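Local coordinates for molybdopterin biosynthesis enzyme, MoaB (Thermus thermophilus, PDB 3MCH), which probably takes part in molybdenum cofactor biosynthesis, where its MogA/MoaB-type domain is expected to bind molybdopterin, at residues E137-E140 with A141-P144; M99-V102 with G103-K106; P48-K51 with K52-L56; R90-P93 with G94-E97. All blocks are in the same frame, centred on the assembly; numbering follows the deposited sequence.

Contact 1. Residues E137-E140 with A141-P144; sequences ESLE and AVLP
Leu143 N donates to Leu139 O across 2.9 Å. This backbone bond lies nearly along the C=O axis. It is the shortest of the bonds that carry the chain through the C-terminal part of helix 132-142. Ala141 N reaches Glu137 O at 3.1 Å, its N-H angle bent to 140°. Weak contacts fill in between. Ala141 N and Val142 N both make weak bonds to Ser138 O, and Val142 N makes another to Leu139 O. Bonds to the third and to the fourth residue back are thus mixed here.

The apolar contact is small. Leu139 CD1 meets Val142 CG2 at 3.8 Å, the two side chains crossing at about a right angle. Val142 turns CG2 into the crowded position between its backbone N and its carbonyl carbon (chi1 -59° for CG1). That methyl therefore sits 3.1 Å from Leu139 O. Pro144 follows with no N-H to give, and its CD comes within 3.3 Å of Glu140 O. Leu139 also packs on Ile26 and Val29 of helix 21-30, while Val142 packs on helix 93-99.

The polar side chains look elsewhere. Ser138 OG has Met99 O as its main partner and Gly134 O as a second, shared acceptor, and Glu137 OE1 bonds to Thr107 OG1.

The chemistry implies N-H groups shared among several carbonyls. Proline withholds a further donor from Glu140 O, and the carbonyl of the buried Ala141 is satisfied by Thr107 OG1 of the second subunit.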
ATOM      1  N   GLU B 137      -7.414  -3.678  17.804  1.00 19.13           N
ATOM      2  CA  GLU B 137      -8.188  -3.349  16.617  1.00 19.58           C
ATOM      3  C   GLU B 137      -7.500  -3.801  15.334  1.00 16.45           C
ATOM      4  O   GLU B 137      -8.152  -4.311  14.425  1.00 17.06           O
ATOM      5  CB  GLU B 137      -8.467  -1.846  16.559  1.00 23.04           C
ATOM      6  CG  GLU B 137      -9.259  -1.329  17.743  1.00 26.54           C
ATOM      7  CD  GLU B 137      -9.882   0.026  17.475  1.00 29.46           C
ATOM      8  OE1 GLU B 137      -9.187   0.905  16.925  1.00 28.01           O
ATOM      9  OE2 GLU B 137     -11.068   0.209  17.820  1.00 30.89           O
ATOM     10  N   SER B 138      -6.187  -3.617  15.264  1.00 16.60           N
ATOM     11  CA  SER B 138      -5.446  -4.024  14.078  1.00 15.16           C
ATOM     12  C   SER B 138      -5.469  -5.541  13.908  1.00 15.29           C
ATOM     13  O   SER B 138      -5.595  -6.044  12.791  1.00 15.45           O
ATOM     14  CB  SER B 138      -3.993  -3.540  14.156  1.00 15.32           C
ATOM     15  OG  SER B 138      -3.931  -2.126  14.144  1.00 15.61           O
ATOM     16  N   LEU B 139      -5.354  -6.276  15.010  1.00 15.61           N
ATOM     17  CA  LEU B 139      -5.349  -7.730  14.920  1.00 15.26           C
ATOM     18  C   LEU B 139      -6.743  -8.271  14.603  1.00 16.47           C
ATOM     19  O   LEU B 139      -6.884  -9.238  13.856  1.00 16.87           O
ATOM     20  CB  LEU B 139      -4.805  -8.348  16.220  1.00 16.34           C
ATOM     21  CG  LEU B 139      -4.632  -9.872  16.239  1.00 15.57           C
ATOM     22  CD1 LEU B 139      -3.707 -10.328  15.114  1.00 17.22           C
ATOM     23  CD2 LEU B 139      -4.062 -10.293  17.591  1.00 17.45           C
ATOM     24  N   GLU B 140      -7.777  -7.648  15.157  1.00 16.72           N
ATOM     25  CA  GLU B 140      -9.139  -8.093  14.879  1.00 15.94           C
ATOM     26  C   GLU B 140      -9.476  -7.867  13.414  1.00 15.76           C
ATOM     27  O   GLU B 140     -10.271  -8.599  12.834  1.00 16.18           O
ATOM     28  CB  GLU B 140     -10.141  -7.346  15.763  1.00 19.75           C
ATOM     29  CG  GLU B 140      -9.989  -7.652  17.241  1.00 23.55           C
ATOM     30  CD  GLU B 140     -11.022  -6.949  18.095  1.00 28.04           C
ATOM     31  OE1 GLU B 140     -11.233  -5.736  17.889  1.00 30.40           O
ATOM     32  OE2 GLU B 140     -11.616  -7.606  18.978  1.00 29.78           O
ATOM     33  N   ALA B 141      -8.861  -6.851  12.812  1.00 15.24           N
ATOM     34  CA  ALA B 141      -9.107  -6.545  11.408  1.00 15.60           C
ATOM     35  C   ALA B 141      -8.551  -7.631  10.484  1.00 15.29           C
ATOM     36  O   ALA B 141      -9.123  -7.915   9.429  1.00 16.33           O
ATOM     37  CB  ALA B 141      -8.495  -5.186  11.051  1.00 17.64           C
ATOM     38  N   VAL B 142      -7.434  -8.239  10.879  1.00 13.67           N
ATOM     39  CA  VAL B 142      -6.830  -9.286  10.061  1.00 13.31           C
ATOM     40  C   VAL B 142      -7.299 -10.696  10.432  1.00 13.46           C
ATOM     41  O   VAL B 142      -7.232 -11.607   9.614  1.00 13.41           O
ATOM     42  CB  VAL B 142      -5.273  -9.257  10.157  1.00 14.98           C
ATOM     43  CG1 VAL B 142      -4.742  -7.902   9.694  1.00 13.78           C
ATOM     44  CG2 VAL B 142      -4.831  -9.540  11.576  1.00 20.46           C
ATOM     45  N   LEU B 143      -7.790 -10.865  11.656  1.00 14.65           N
ATOM     46  CA  LEU B 143      -8.225 -12.171  12.145  1.00 14.82           C
ATOM     47  C   LEU B 143      -9.053 -13.033  11.189  1.00 14.01           C
ATOM     48  O   LEU B 143      -8.804 -14.231  11.059  1.00 14.49           O
ATOM     49  CB  LEU B 143      -8.988 -12.007  13.468  1.00 16.20           C
ATOM     50  CG  LEU B 143      -9.383 -13.300  14.191  1.00 19.72           C
ATOM     51  CD1 LEU B 143      -8.133 -14.103  14.521  1.00 19.52           C
ATOM     52  CD2 LEU B 143     -10.155 -12.965  15.465  1.00 19.70           C
ATOM     53  N   PRO B 144     -10.055 -12.445  10.513  1.00 15.16           N
ATOM     54  CA  PRO B 144     -10.883 -13.230   9.590  1.00 16.40           C
ATOM     55  C   PRO B 144     -10.154 -13.985   8.480  1.00 16.76           C
ATOM     56  O   PRO B 144     -10.617 -15.034   8.035  1.00 18.44           O
ATOM     57  CB  PRO B 144     -11.851 -12.190   9.029  1.00 15.86           C
ATOM     58  CG  PRO B 144     -12.023 -11.249  10.172  1.00 16.79           C
ATOM     59  CD  PRO B 144     -10.590 -11.079  10.655  1.00 15.82           C
TER

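Contact 2. Residues M99-V102 with G103-K106; sequences MRLV and GLRK
Leu101 O is gripped twice, by Leu104 N at 3.2 Å and by a water at 2.7 Å. The Leu104 bond closes a type II beta turn from Leu101 to Leu104. Leu101, just beyond helix 93-99, leaves helical angles with positive phi in a Schellman motif, with two bonds back into the last helical turn. The chain thus passes from a helix cap straight into a tight turn.

The N-H of Leu104 is directed well at the oxygen, with an angle of 163°. It arrives above the carbonyl plane, 41° out of it, and not on a lone pair. The water donates to Leu101 O and accepts from Lys106 N at 3.1 Å. It therefore ties Lys106 N back to Leu101 O. Gly103 occupies the third position of the turn with positive phi.

The side-chain contact is apolar. Leu101 and Leu104 cross at about a right angle. Leu104 CG lies anti to its carbonyl carbon (chi1 -63°), which sends CD1 over the backbone of Leu101. On the other side of the contact, Leu101 CD1 comes within 4.2 Å of Lys106 CB.

This loop lies at the subunit interfaces. Arg100 NH1 bonds to Ser113 O of its own chain, and the arginine packs on Gly94 of the third subunit. Val102 and Leu104 pack on the same residues of the second subunit. Within the turn, Leu104 CD1 stands 3.9 Å from Leu101 CA and 4.1 Å from Leu101 CB.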
ATOM      1  N   MET B  99      -4.393  -3.644   8.997  1.00 12.20           N
ATOM      2  CA  MET B  99      -3.997  -3.193  10.329  1.00 13.76           C
ATOM      3  C   MET B  99      -4.163  -1.685  10.520  1.00 15.36           C
ATOM      4  O   MET B  99      -4.221  -1.201  11.652  1.00 17.01           O
ATOM      5  CB  MET B  99      -2.557  -3.618  10.633  1.00 14.29           C
ATOM      6  CG  MET B  99      -2.407  -5.126  10.805  1.00 13.11           C
ATOM      7  SD  MET B  99      -0.782  -5.666  11.387  1.00 15.70           S
ATOM      8  CE  MET B  99       0.200  -5.365   9.908  1.00 13.68           C
ATOM      9  N   ARG B 100      -4.239  -0.946   9.417  1.00 14.25           N
ATOM     10  CA  ARG B 100      -4.438   0.500   9.493  1.00 15.53           C
ATOM     11  C   ARG B 100      -5.931   0.818   9.466  1.00 16.16           C
ATOM     12  O   ARG B 100      -6.324   1.987   9.485  1.00 17.76           O
ATOM     13  CB  ARG B 100      -3.734   1.212   8.331  1.00 14.89           C
ATOM     14  CG  ARG B 100      -2.250   1.431   8.547  1.00 15.01           C
ATOM     15  CD  ARG B 100      -1.664   2.352   7.483  1.00 14.72           C
ATOM     16  NE  ARG B 100      -1.371   1.668   6.224  1.00 14.60           N
ATOM     17  CZ  ARG B 100      -0.292   0.920   6.016  1.00 16.34           C
ATOM     18  NH1 ARG B 100       0.602   0.750   6.985  1.00 16.44           N
ATOM     19  NH2 ARG B 100      -0.092   0.361   4.830  1.00 14.87           N
ATOM     20  N   LEU B 101      -6.749  -0.231   9.409  1.00 17.10           N
ATOM     21  CA  LEU B 101      -8.211  -0.103   9.398  1.00 17.09           C
ATOM     22  C   LEU B 101      -8.705   0.776   8.250  1.00 20.60           C
ATOM     23  O   LEU B 101      -9.691   1.506   8.388  1.00 20.46           O
ATOM     24  CB  LEU B 101      -8.688   0.488  10.730  1.00 17.76           C
ATOM     25  CG  LEU B 101      -8.092  -0.116  12.008  1.00 19.30           C
ATOM     26  CD1 LEU B 101      -8.670   0.600  13.235  1.00 19.08           C
ATOM     27  CD2 LEU B 101      -8.389  -1.607  12.062  1.00 19.51           C
ATOM     28  N   VAL B 102      -8.028   0.685   7.111  1.00 20.45           N
ATOM     29  CA  VAL B 102      -8.362   1.495   5.940  1.00 22.91           C
ATOM     30  C   VAL B 102      -9.797   1.354   5.445  1.00 24.46           C
ATOM     31  O   VAL B 102     -10.267   0.252   5.161  1.00 24.10           O
ATOM     32  CB  VAL B 102      -7.416   1.180   4.755  1.00 21.38           C
ATOM     33  CG1 VAL B 102      -7.727   2.097   3.578  1.00 22.01           C
ATOM     34  CG2 VAL B 102      -5.977   1.347   5.183  1.00 21.92           C
ATOM     35  N   GLY B 103     -10.482   2.491   5.347  1.00 27.78           N
ATOM     36  CA  GLY B 103     -11.850   2.513   4.858  1.00 30.73           C
ATOM     37  C   GLY B 103     -12.933   1.964   5.768  1.00 35.43           C
ATOM     38  O   GLY B 103     -14.095   1.894   5.366  1.00 36.06           O
ATOM     39  N   LEU B 104     -12.572   1.585   6.989  1.00 36.90           N
ATOM     40  CA  LEU B 104     -13.549   1.030   7.922  1.00 40.76           C
ATOM     41  C   LEU B 104     -14.298   2.091   8.720  1.00 42.63           C
ATOM     42  O   LEU B 104     -15.345   1.808   9.303  1.00 43.32           O
ATOM     43  CB  LEU B 104     -12.864   0.066   8.893  1.00 40.29           C
ATOM     44  CG  LEU B 104     -12.223  -1.193   8.306  1.00 40.40           C
ATOM     45  CD1 LEU B 104     -11.617  -2.019   9.432  1.00 40.74           C
ATOM     46  CD2 LEU B 104     -13.263  -2.003   7.553  1.00 40.79           C
ATOM     47  N   ARG B 105     -13.764   3.306   8.744  1.00 45.17           N
ATOM     48  CA  ARG B 105     -14.378   4.397   9.493  1.00 47.69           C
ATOM     49  C   ARG B 105     -14.456   4.057  10.980  1.00 47.72           C
ATOM     50  O   ARG B 105     -15.430   4.399  11.657  1.00 48.52           O
ATOM     51  CB  ARG B 105     -15.777   4.714   8.944  1.00 50.78           C
ATOM     52  CG  ARG B 105     -15.822   5.029   7.455  1.00 54.17           C
ATOM     53  CD  ARG B 105     -17.130   5.716   7.073  1.00 57.82           C
ATOM     54  NE  ARG B 105     -18.312   4.915   7.386  1.00 60.26           N
ATOM     55  CZ  ARG B 105     -18.689   3.833   6.711  1.00 61.86           C
ATOM     56  NH1 ARG B 105     -17.980   3.412   5.672  1.00 63.01           N
ATOM     57  NH2 ARG B 105     -19.779   3.170   7.075  1.00 62.50           N
ATOM     58  N   LYS B 106     -13.426   3.379  11.480  1.00 47.17           N
ATOM     59  CA  LYS B 106     -13.368   2.986  12.886  1.00 47.12           C
ATOM     60  C   LYS B 106     -12.515   3.774  13.879  1.00 46.02           C
ATOM     61  O   LYS B 106     -12.987   4.153  14.952  1.00 46.57           O
ATOM     62  CB  LYS B 106     -12.795   1.568  12.991  1.00 48.51           C
ATOM     63  CG  LYS B 106     -13.818   0.461  12.794  1.00 50.90           C
ATOM     64  CD  LYS B 106     -13.194  -0.914  12.997  1.00 52.47           C
ATOM     65  CE  LYS B 106     -14.259  -1.987  13.192  1.00 53.42           C
ATOM     66  NZ  LYS B 106     -15.193  -2.089  12.037  1.00 54.21           N
TER
HETATM   67  O   HOH W   1     -10.821   3.436   9.834  1.00 41.17           O

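Contact 3. Residues P48-K51 with K52-L56; sequences PMIK and KVLRL
Ile50 carries CG2 anti to its backbone N, and Leu54 carries CG anti to its carbonyl carbon (chi1 -67°). These settings lay the two side chains side by side, pointing the same way. Ile50 CG2 then meets Leu54 CD1 at 3.9 Å, one helical turn apart. Arg55 starts differently. Its CG is anti to the backbone N (chi1 -163°), and the chain bends at chi3. The guanidinium folds back so that Lys51 O lies over one of its faces, and NH1 comes 4.1 Å from Lys51 CB.

The backbone is regular alpha helix. Leu54 N to Ile50 O measures 3.0 Å and is almost straight at the hydrogen, 171°. Arg55 N to Lys51 O is shorter, 2.8 Å. Lys52 N and Val53 N bond in the same pattern to Pro48 O and Met49 O.

Two like charges run near each other, with Lys51 NZ 5.0 Å from Arg55 NH1. Lys51 NZ has a salt bridge to Glu86, which probably eases that proximity.

The contact gives helix 47-60 an apolar side and a charged side. Ile50, Val53 and Leu54 rest on strand 2-9, and Ile50 and Val53 also reach strand 35-43. Lys51 and Leu54 lean on helix 80-85, and Leu87 in the following loop touches Lys51, Leu54 and Arg55.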
ATOM      1  N   PRO B  48      18.895  -4.011  15.658  1.00 28.92           N
ATOM      2  CA  PRO B  48      19.732  -5.213  15.725  1.00 28.28           C
ATOM      3  C   PRO B  48      19.128  -6.311  16.597  1.00 27.60           C
ATOM      4  O   PRO B  48      19.132  -7.487  16.234  1.00 27.08           O
ATOM      5  CB  PRO B  48      21.045  -4.686  16.306  1.00 28.59           C
ATOM      6  CG  PRO B  48      21.102  -3.299  15.784  1.00 28.84           C
ATOM      7  CD  PRO B  48      19.686  -2.809  15.978  1.00 29.68           C
ATOM      8  N   MET B  49      18.610  -5.914  17.751  1.00 26.71           N
ATOM      9  CA  MET B  49      18.019  -6.861  18.682  1.00 26.26           C
ATOM     10  C   MET B  49      16.661  -7.362  18.218  1.00 25.26           C
ATOM     11  O   MET B  49      16.321  -8.524  18.424  1.00 25.63           O
ATOM     12  CB  MET B  49      17.905  -6.222  20.058  1.00 27.96           C
ATOM     13  CG  MET B  49      19.255  -5.828  20.623  1.00 29.79           C
ATOM     14  SD  MET B  49      19.116  -5.155  22.268  1.00 31.27           S
ATOM     15  CE  MET B  49      19.005  -6.671  23.223  1.00 29.78           C
ATOM     16  N   ILE B  50      15.883  -6.485  17.596  1.00 23.90           N
ATOM     17  CA  ILE B  50      14.576  -6.886  17.091  1.00 22.42           C
ATOM     18  C   ILE B  50      14.812  -7.964  16.041  1.00 23.01           C
ATOM     19  O   ILE B  50      14.170  -9.015  16.054  1.00 22.30           O
ATOM     20  CB  ILE B  50      13.830  -5.695  16.439  1.00 22.25           C
ATOM     21  CG1 ILE B  50      13.453  -4.667  17.507  1.00 21.21           C
ATOM     22  CG2 ILE B  50      12.578  -6.191  15.715  1.00 21.25           C
ATOM     23  CD1 ILE B  50      13.041  -3.299  16.967  1.00 25.29           C
ATOM     24  N   LYS B  51      15.755  -7.699  15.142  1.00 21.68           N
ATOM     25  CA  LYS B  51      16.082  -8.633  14.078  1.00 25.00           C
ATOM     26  C   LYS B  51      16.602  -9.979  14.584  1.00 25.10           C
ATOM     27  O   LYS B  51      16.282 -11.017  14.012  1.00 26.60           O
ATOM     28  CB  LYS B  51      17.093  -7.987  13.122  1.00 24.30           C
ATOM     29  CG  LYS B  51      16.575  -6.687  12.511  1.00 27.58           C
ATOM     30  CD  LYS B  51      17.559  -6.038  11.542  1.00 29.64           C
ATOM     31  CE  LYS B  51      17.712  -6.847  10.267  1.00 32.66           C
ATOM     32  NZ  LYS B  51      18.522  -6.116   9.243  1.00 33.20           N
ATOM     33  N   LYS B  52      17.392  -9.973  15.655  1.00 26.55           N
ATOM     34  CA  LYS B  52      17.918 -11.227  16.189  1.00 26.87           C
ATOM     35  C   LYS B  52      16.784 -12.151  16.630  1.00 26.17           C
ATOM     36  O   LYS B  52      16.800 -13.347  16.338  1.00 26.82           O
ATOM     37  CB  LYS B  52      18.851 -10.977  17.376  1.00 28.64           C
ATOM     38  CG  LYS B  52      19.430 -12.268  17.942  1.00 31.92           C
ATOM     39  CD  LYS B  52      20.302 -12.038  19.165  1.00 35.54           C
ATOM     40  CE  LYS B  52      20.807 -13.364  19.718  1.00 37.66           C
ATOM     41  NZ  LYS B  52      21.686 -13.182  20.909  1.00 40.51           N
ATOM     42  N   VAL B  53      15.805 -11.589  17.331  1.00 25.27           N
ATOM     43  CA  VAL B  53      14.664 -12.365  17.803  1.00 24.07           C
ATOM     44  C   VAL B  53      13.810 -12.842  16.631  1.00 22.41           C
ATOM     45  O   VAL B  53      13.438 -14.008  16.566  1.00 22.82           O
ATOM     46  CB  VAL B  53      13.775 -11.539  18.765  1.00 23.88           C
ATOM     47  CG1 VAL B  53      12.545 -12.347  19.163  1.00 25.09           C
ATOM     48  CG2 VAL B  53      14.570 -11.152  20.007  1.00 25.70           C
ATOM     49  N   LEU B  54      13.497 -11.939  15.706  1.00 22.27           N
ATOM     50  CA  LEU B  54      12.691 -12.315  14.548  1.00 20.37           C
ATOM     51  C   LEU B  54      13.396 -13.399  13.746  1.00 21.71           C
ATOM     52  O   LEU B  54      12.761 -14.320  13.231  1.00 22.00           O
ATOM     53  CB  LEU B  54      12.432 -11.096  13.653  1.00 19.16           C
ATOM     54  CG  LEU B  54      11.546  -9.979  14.207  1.00 19.27           C
ATOM     55  CD1 LEU B  54      11.420  -8.871  13.160  1.00 17.38           C
ATOM     56  CD2 LEU B  54      10.172 -10.537  14.570  1.00 18.58           C
ATOM     57  N   ARG B  55      14.716 -13.286  13.648  1.00 23.14           N
ATOM     58  CA  ARG B  55      15.521 -14.249  12.908  1.00 26.37           C
ATOM     59  C   ARG B  55      15.456 -15.607  13.602  1.00 25.72           C
ATOM     60  O   ARG B  55      15.253 -16.639  12.962  1.00 26.34           O
ATOM     61  CB  ARG B  55      16.974 -13.769  12.850  1.00 27.26           C
ATOM     62  CG  ARG B  55      17.825 -14.454  11.796  1.00 34.49           C
ATOM     63  CD  ARG B  55      19.299 -14.114  11.987  1.00 36.65           C
ATOM     64  NE  ARG B  55      19.534 -12.672  12.064  1.00 42.62           N
ATOM     65  CZ  ARG B  55      19.439 -11.834  11.036  1.00 45.01           C
ATOM     66  NH1 ARG B  55      19.670 -10.540  11.213  1.00 46.60           N
ATOM     67  NH2 ARG B  55      19.125 -12.287   9.828  1.00 47.58           N
ATOM     68  N   LEU B  56      15.634 -15.589  14.918  1.00 27.04           N
ATOM     69  CA  LEU B  56      15.598 -16.794  15.740  1.00 26.76           C
ATOM     70  C   LEU B  56      14.247 -17.497  15.638  1.00 25.51           C
ATOM     71  O   LEU B  56      14.169 -18.692  15.346  1.00 24.68           O
ATOM     72  CB  LEU B  56      15.851 -16.429  17.205  1.00 28.84           C
ATOM     73  CG  LEU B  56      17.099 -16.947  17.922  1.00 32.50           C
ATOM     74  CD1 LEU B  56      18.351 -16.457  17.218  1.00 31.33           C
ATOM     75  CD2 LEU B  56      17.075 -16.470  19.367  1.00 32.86           C
TER

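Contact 4. Residues R90-P93 with G94-E97; sequences REVP and GLAE
Val92 meets Leu95 at the N-terminus of helix 93-99, with Val92 in the N-cap position. The tight part is this buried apolar pair. Val92 CG1 sits 3.7 Å from Leu95 CG, the side chains lying alongside and pointing the same way. Val92 CG1 is anti to the backbone N (chi1 -175°), which sets it against the leucine. The carbonyl of Val92 accepts from Leu95 N at 2.9 Å, the donor 42° out of the carbonyl plane. On the strand side, Arg90 and Val92 bond through their backbones to Val119 and Ala117.

The more open part is the ring of Pro93, which is only partly exposed. It is the first residue of the helix, where no N-H is needed, and it packs on Arg100 of the second subunit. The carboxylate of Glu97 leads to the same interface, where OE2 makes a salt bridge with Arg100 NH2 of the second subunit. Glu97 N bonds to Pro93 O at 2.9 Å, closing the first full turn. Beside that bond, Glu97 CG lies just 3.1 Å from Pro93 O.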
ATOM      1  N   ARG B  90       9.396 -11.335   1.240  1.00 21.09           N
ATOM      2  CA  ARG B  90       8.361 -10.660   0.461  1.00 21.34           C
ATOM      3  C   ARG B  90       7.335 -10.061   1.414  1.00 20.11           C
ATOM      4  O   ARG B  90       7.189 -10.517   2.545  1.00 18.34           O
ATOM      5  CB  ARG B  90       7.682 -11.639  -0.506  1.00 22.40           C
ATOM      6  CG  ARG B  90       6.991 -12.827   0.143  1.00 24.57           C
ATOM      7  CD  ARG B  90       6.443 -13.776  -0.920  1.00 27.79           C
ATOM      8  NE  ARG B  90       5.787 -14.954  -0.351  1.00 31.00           N
ATOM      9  CZ  ARG B  90       6.418 -15.940   0.283  1.00 33.81           C
ATOM     10  NH1 ARG B  90       7.739 -15.899   0.438  1.00 31.43           N
ATOM     11  NH2 ARG B  90       5.730 -16.973   0.760  1.00 32.51           N
ATOM     12  N   GLU B  91       6.632  -9.033   0.959  1.00 19.57           N
ATOM     13  CA  GLU B  91       5.639  -8.383   1.802  1.00 17.45           C
ATOM     14  C   GLU B  91       4.203  -8.713   1.421  1.00 16.28           C
ATOM     15  O   GLU B  91       3.931  -9.194   0.320  1.00 14.95           O
ATOM     16  CB  GLU B  91       5.845  -6.869   1.777  1.00 18.97           C
ATOM     17  CG  GLU B  91       7.085  -6.430   2.532  1.00 20.98           C
ATOM     18  CD  GLU B  91       7.272  -4.932   2.533  1.00 25.38           C
ATOM     19  OE1 GLU B  91       6.283  -4.202   2.767  1.00 24.52           O
ATOM     20  OE2 GLU B  91       8.417  -4.483   2.315  1.00 29.85           O
ATOM     21  N   VAL B  92       3.290  -8.468   2.356  1.00 13.81           N
ATOM     22  CA  VAL B  92       1.865  -8.704   2.128  1.00 14.70           C
ATOM     23  C   VAL B  92       1.186  -7.383   2.482  1.00 14.09           C
ATOM     24  O   VAL B  92       0.574  -7.242   3.542  1.00 14.19           O
ATOM     25  CB  VAL B  92       1.319  -9.836   3.034  1.00 12.91           C
ATOM     26  CG1 VAL B  92      -0.137 -10.132   2.676  1.00 13.10           C
ATOM     27  CG2 VAL B  92       2.163 -11.094   2.867  1.00 15.30           C
ATOM     28  N   PRO B  93       1.287  -6.393   1.584  1.00 13.96           N
ATOM     29  CA  PRO B  93       0.693  -5.077   1.810  1.00 13.08           C
ATOM     30  C   PRO B  93      -0.763  -5.090   2.249  1.00 11.76           C
ATOM     31  O   PRO B  93      -1.171  -4.240   3.036  1.00 12.07           O
ATOM     32  CB  PRO B  93       0.907  -4.363   0.475  1.00 14.73           C
ATOM     33  CG  PRO B  93       0.969  -5.476  -0.516  1.00 15.51           C
ATOM     34  CD  PRO B  93       1.800  -6.507   0.206  1.00 14.28           C
ATOM     35  N   GLY B  94      -1.535  -6.042   1.737  1.00 10.04           N
ATOM     36  CA  GLY B  94      -2.941  -6.123   2.103  1.00 11.13           C
ATOM     37  C   GLY B  94      -3.159  -6.246   3.597  1.00 12.04           C
ATOM     38  O   GLY B  94      -4.147  -5.728   4.132  1.00 12.80           O
ATOM     39  N   LEU B  95      -2.251  -6.932   4.285  1.00 12.09           N
ATOM     40  CA  LEU B  95      -2.395  -7.090   5.730  1.00 11.79           C
ATOM     41  C   LEU B  95      -1.990  -5.809   6.453  1.00 12.35           C
ATOM     42  O   LEU B  95      -2.563  -5.464   7.487  1.00 12.15           O
ATOM     43  CB  LEU B  95      -1.563  -8.284   6.221  1.00 11.37           C
ATOM     44  CG  LEU B  95      -2.111  -9.648   5.785  1.00 11.92           C
ATOM     45  CD1 LEU B  95      -1.180 -10.774   6.237  1.00 14.46           C
ATOM     46  CD2 LEU B  95      -3.506  -9.834   6.387  1.00 13.53           C
ATOM     47  N   ALA B  96      -1.004  -5.102   5.905  1.00 11.59           N
ATOM     48  CA  ALA B  96      -0.561  -3.843   6.497  1.00 11.93           C
ATOM     49  C   ALA B  96      -1.723  -2.849   6.388  1.00 12.08           C
ATOM     50  O   ALA B  96      -1.955  -2.045   7.288  1.00 13.78           O
ATOM     51  CB  ALA B  96       0.673  -3.314   5.757  1.00 13.82           C
ATOM     52  N   GLU B  97      -2.458  -2.919   5.282  1.00 11.97           N
ATOM     53  CA  GLU B  97      -3.607  -2.037   5.066  1.00 11.84           C
ATOM     54  C   GLU B  97      -4.722  -2.388   6.057  1.00 13.39           C
ATOM     55  O   GLU B  97      -5.370  -1.507   6.620  1.00 14.05           O
ATOM     56  CB  GLU B  97      -4.110  -2.187   3.624  1.00 14.17           C
ATOM     57  CG  GLU B  97      -3.061  -1.817   2.591  1.00 13.23           C
ATOM     58  CD  GLU B  97      -3.397  -2.281   1.183  1.00 16.67           C
ATOM     59  OE1 GLU B  97      -4.275  -3.155   1.021  1.00 14.90           O
ATOM     60  OE2 GLU B  97      -2.759  -1.775   0.232  1.00 17.35           O
TER

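In the fold
Contacts 4, 2 and 1 form one connected region. Contact 4 starts helix 93-99, contact 2 follows its far end, and contact 1 is the C-terminal part of helix 132-142 beside it. Centres of contacts 1 and 2 are about 10 Å apart. They join through Leu101 CD2 against Ala141 CB at 3.7 Å. Contacts 2 and 4 meet where Val102 CG2 lies 3.3 Å from Glu97 O. Val142 CG1 also reaches Leu95 O of contact 4. All three touch the second subunit of the three-chain assembly. Contact 3 stands apart, on the opposite side of the chain centre from contacts 1 and 2. Its centre lies about 29 Å from that of contact 2.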